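Local coordinates for PbSGBP-B lipoprotein (Prevotella bryantii B14, PDB 6D2Y) that probably binds polysaccharide, perhaps xyloglucan, as a surface lipoprotein of a polysaccharide utilization locus, and carries a bound magnesium ion, at residues S139-K144 / A212-M217. Sequence-based numbering, arbitrary orientation.
Sequences SNEWAK and APFQYM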
ATOM      1  N   SER A 139      -8.773  -3.239  -1.767  1.00 51.83           N
ATOM      2  CA  SER A 139      -8.763  -4.223  -2.848  1.00 51.82           C
ATOM      3  C   SER A 139      -8.958  -3.555  -4.203  1.00 50.96           C
ATOM      4  O   SER A 139      -8.197  -3.796  -5.146  1.00 49.46           O
ATOM      5  CB  SER A 139      -9.845  -5.274  -2.610  1.00 49.09           C
ATOM      6  OG  SER A 139     -11.134  -4.686  -2.615  1.00 51.12           O
ATOM      7  N   ASN A 140      -9.981  -2.711  -4.319  1.00 51.49           N
ATOM      8  CA  ASN A 140     -10.225  -1.946  -5.541  1.00 48.31           C
ATOM      9  C   ASN A 140     -10.685  -0.563  -5.098  1.00 46.64           C
ATOM     10  O   ASN A 140     -11.833  -0.390  -4.685  1.00 51.20           O
ATOM     11  CB  ASN A 140     -11.272  -2.619  -6.419  1.00 52.62           C
ATOM     12  CG  ASN A 140     -11.583  -1.829  -7.687  1.00 51.95           C
ATOM     13  OD1 ASN A 140     -11.036  -0.753  -7.923  1.00 47.98           O
ATOM     14  ND2 ASN A 140     -12.466  -2.376  -8.515  1.00 47.04           N
ATOM     15  N   GLU A 141      -9.793   0.417  -5.191  1.00 44.76           N
ATOM     16  CA  GLU A 141     -10.177   1.780  -4.858  1.00 45.24           C
ATOM     17  C   GLU A 141     -11.249   2.324  -5.795  1.00 45.51           C
ATOM     18  O   GLU A 141     -11.870   3.345  -5.475  1.00 49.92           O
ATOM     19  CB  GLU A 141      -8.947   2.684  -4.882  1.00 36.49           C
ATOM     20  CG  GLU A 141      -7.878   2.212  -3.919  1.00 45.16           C
ATOM     21  CD  GLU A 141      -6.633   3.072  -3.943  1.00 48.12           C
ATOM     22  OE1 GLU A 141      -6.635   4.110  -4.640  1.00 51.37           O
ATOM     23  OE2 GLU A 141      -5.650   2.707  -3.270  1.00 50.87           O
ATOM     24  N   TRP A 142     -11.475   1.677  -6.948  1.00 45.99           N
ATOM     25  CA  TRP A 142     -12.524   2.062  -7.885  1.00 46.48           C
ATOM     26  C   TRP A 142     -13.642   1.023  -7.959  1.00 49.06           C
ATOM     27  O   TRP A 142     -14.212   0.781  -9.024  1.00 51.46           O
ATOM     28  CB  TRP A 142     -11.917   2.327  -9.260  1.00 44.62           C
ATOM     29  CG  TRP A 142     -11.228   3.670  -9.357  1.00 54.20           C
ATOM     30  CD1 TRP A 142     -10.225   4.137  -8.558  1.00 52.89           C
ATOM     31  CD2 TRP A 142     -11.502   4.713 -10.302  1.00 52.98           C
ATOM     32  NE1 TRP A 142      -9.850   5.400  -8.952  1.00 49.11           N
ATOM     33  CE2 TRP A 142     -10.620   5.777 -10.021  1.00 48.35           C
ATOM     34  CE3 TRP A 142     -12.403   4.848 -11.361  1.00 46.22           C
ATOM     35  CZ2 TRP A 142     -10.615   6.955 -10.759  1.00 41.63           C
ATOM     36  CZ3 TRP A 142     -12.399   6.013 -12.087  1.00 44.91           C
ATOM     37  CH2 TRP A 142     -11.512   7.054 -11.786  1.00 44.20           C
ATOM     38  N   ALA A 143     -13.999   0.449  -6.816  1.00 49.73           N
ATOM     39  CA  ALA A 143     -15.024  -0.582  -6.785  1.00 47.80           C
ATOM     40  C   ALA A 143     -16.403   0.025  -6.986  1.00 50.84           C
ATOM     41  O   ALA A 143     -16.748   1.041  -6.377  1.00 57.14           O
ATOM     42  CB  ALA A 143     -14.978  -1.341  -5.462  1.00 46.00           C
ATOM     43  N   LYS A 144     -17.194  -0.610  -7.844  1.00 53.80           N
ATOM     44  CA  LYS A 144     -18.552  -0.166  -8.105  1.00 56.41           C
ATOM     45  C   LYS A 144     -19.496  -0.635  -6.999  1.00 55.10           C
ATOM     46  O   LYS A 144     -19.165  -1.499  -6.183  1.00 52.47           O
ATOM     47  CB  LYS A 144     -19.032  -0.678  -9.462  1.00 64.33           C
ATOM     48  CG  LYS A 144     -17.955  -0.705 -10.532  1.00 74.65           C
ATOM     49  CD  LYS A 144     -18.519  -1.115 -11.882  1.00 77.80           C
ATOM     50  CE  LYS A 144     -17.725  -0.492 -13.014  1.00 70.58           C
ATOM     51  NZ  LYS A 144     -17.268   0.882 -12.668  1.00 73.53           N
ATOM     52  N   ALA A 212      -6.775   6.596   5.851  1.00 57.83           N
ATOM     53  CA  ALA A 212      -6.374   5.648   4.828  1.00 51.91           C
ATOM     54  C   ALA A 212      -5.546   6.346   3.751  1.00 56.23           C
ATOM     55  O   ALA A 212      -5.793   7.511   3.428  1.00 60.55           O
ATOM     56  CB  ALA A 212      -7.599   4.999   4.195  1.00 50.69           C
ATOM     57  N   PRO A 213      -4.557   5.655   3.179  1.00 55.87           N
ATOM     58  CA  PRO A 213      -3.746   6.273   2.120  1.00 55.84           C
ATOM     59  C   PRO A 213      -4.406   6.193   0.754  1.00 55.65           C
ATOM     60  O   PRO A 213      -3.726   6.000  -0.257  1.00 62.61           O
ATOM     61  CB  PRO A 213      -2.451   5.457   2.161  1.00 52.81           C
ATOM     62  CG  PRO A 213      -2.899   4.102   2.600  1.00 48.87           C
ATOM     63  CD  PRO A 213      -4.046   4.326   3.560  1.00 55.97           C
ATOM     64  N   PHE A 214      -5.728   6.336   0.711  1.00 53.26           N
ATOM     65  CA  PHE A 214      -6.453   6.271  -0.548  1.00 50.01           C
ATOM     66  C   PHE A 214      -7.820   6.908  -0.365  1.00 55.52           C
ATOM     67  O   PHE A 214      -8.299   7.089   0.758  1.00 56.40           O
ATOM     68  CB  PHE A 214      -6.594   4.828  -1.046  1.00 49.37           C
ATOM     69  CG  PHE A 214      -6.965   3.840   0.029  1.00 56.38           C
ATOM     70  CD1 PHE A 214      -8.238   3.832   0.582  1.00 54.40           C
ATOM     71  CD2 PHE A 214      -6.039   2.916   0.487  1.00 59.97           C
ATOM     72  CE1 PHE A 214      -8.576   2.925   1.569  1.00 49.32           C
ATOM     73  CE2 PHE A 214      -6.372   2.007   1.473  1.00 54.02           C
ATOM     74  CZ  PHE A 214      -7.643   2.012   2.014  1.00 50.45           C
ATOM     75  N   GLN A 215      -8.442   7.241  -1.491  1.00 55.28           N
ATOM     76  CA  GLN A 215      -9.792   7.777  -1.515  1.00 52.51           C
ATOM     77  C   GLN A 215     -10.642   6.924  -2.445  1.00 50.29           C
ATOM     78  O   GLN A 215     -10.128   6.189  -3.291  1.00 52.39           O
ATOM     79  CB  GLN A 215      -9.813   9.245  -1.970  1.00 54.12           C
ATOM     80  CG  GLN A 215      -9.055  10.191  -1.053  1.00 58.57           C
ATOM     81  CD  GLN A 215      -9.096  11.630  -1.533  1.00 61.70           C
ATOM     82  OE1 GLN A 215      -9.309  11.898  -2.716  1.00 66.99           O
ATOM     83  NE2 GLN A 215      -8.897  12.565  -0.613  1.00 64.11           N
ATOM     84  N   TYR A 216     -11.957   7.024  -2.276  1.00 50.49           N
ATOM     85  CA  TYR A 216     -12.877   6.300  -3.144  1.00 53.25           C
ATOM     86  C   TYR A 216     -12.927   6.968  -4.515  1.00 51.82           C
ATOM     87  O   TYR A 216     -13.099   8.185  -4.602  1.00 52.00           O
ATOM     88  CB  TYR A 216     -14.270   6.275  -2.521  1.00 54.94           C
ATOM     89  CG  TYR A 216     -15.260   5.460  -3.310  1.00 50.68           C
ATOM     90  CD1 TYR A 216     -14.912   4.214  -3.815  1.00 45.71           C
ATOM     91  CD2 TYR A 216     -16.532   5.946  -3.579  1.00 58.69           C
ATOM     92  CE1 TYR A 216     -15.810   3.463  -4.542  1.00 51.08           C
ATOM     93  CE2 TYR A 216     -17.437   5.202  -4.312  1.00 59.87           C
ATOM     94  CZ  TYR A 216     -17.068   3.962  -4.792  1.00 59.02           C
ATOM     95  OH  TYR A 216     -17.961   3.211  -5.523  1.00 65.25           O
HETATM   96  N   MSE A 217     -12.796   6.176  -5.584  1.00 51.42           N
HETATM   97  CA  MSE A 217     -12.667   6.711  -6.951  1.00 54.37           C
HETATM   98  C   MSE A 217     -11.481   7.661  -7.038  1.00 51.73           C
HETATM   99  O   MSE A 217     -11.588   8.708  -7.664  1.00 53.05           O
HETATM  100  CB  MSE A 217     -13.924   7.471  -7.399  1.00 60.44           C
HETATM  101  CG  MSE A 217     -15.250   6.683  -7.431  1.00 74.45           C
HETATM  102 SE   MSE A 217     -15.572   5.314  -8.804  0.77 80.29          SE
HETATM  103  CE  MSE A 217     -15.710   3.619  -7.856  1.00 79.76           C
TER
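Trp142 lies against the backbone of Met217, a selenomethionine in this crystal, where the type I turn Asn140-Ala143 of the IPT/TIG beta-sandwich meets the end of strand 208-215, the indole about 6 Å from the bound magnesium ion at nearest atoms. The tight part is here: Met217 CA sits 3.7 Å from the centroid of the indole five-membered ring, 12° off its normal, a CH-pi contact suited to a broad aromatic face. The bent Met217 chain brings SE obliquely beside the six-membered ring in a Met-aromatic contact, Trp142 CE3 to Met217 SE being 4.1 Å. Indole NE1 donates to Asp218 O. Asn140 shapes the turn, its OD1 accepting from Trp142 N at 2.7 Å in an Asx turn. Glu141 O accepts from Met217 N at 3.0 Å, a moderately bent bond (153°). Glu141, extended beyond CG, lays its carboxylate beside Phe214, with Glu141 OE2 3.2 Å from Phe214 CB; salt bridges from OE1 to Arg455 of strand 449-458 and from OE2 to Lys314 of strand 311-318 probably offset the charge of this buried carboxylate. The loose side is at Lys144, exposed and barely touched by 212-217, its long chain reaching Leu254 O. Buried Tyr216 belongs to the tight side: chi1 of -176° swings its ring away from the backbone N, and its OH donates to Ala143 O at 2.6 Å, nearly in line with the C=O bond.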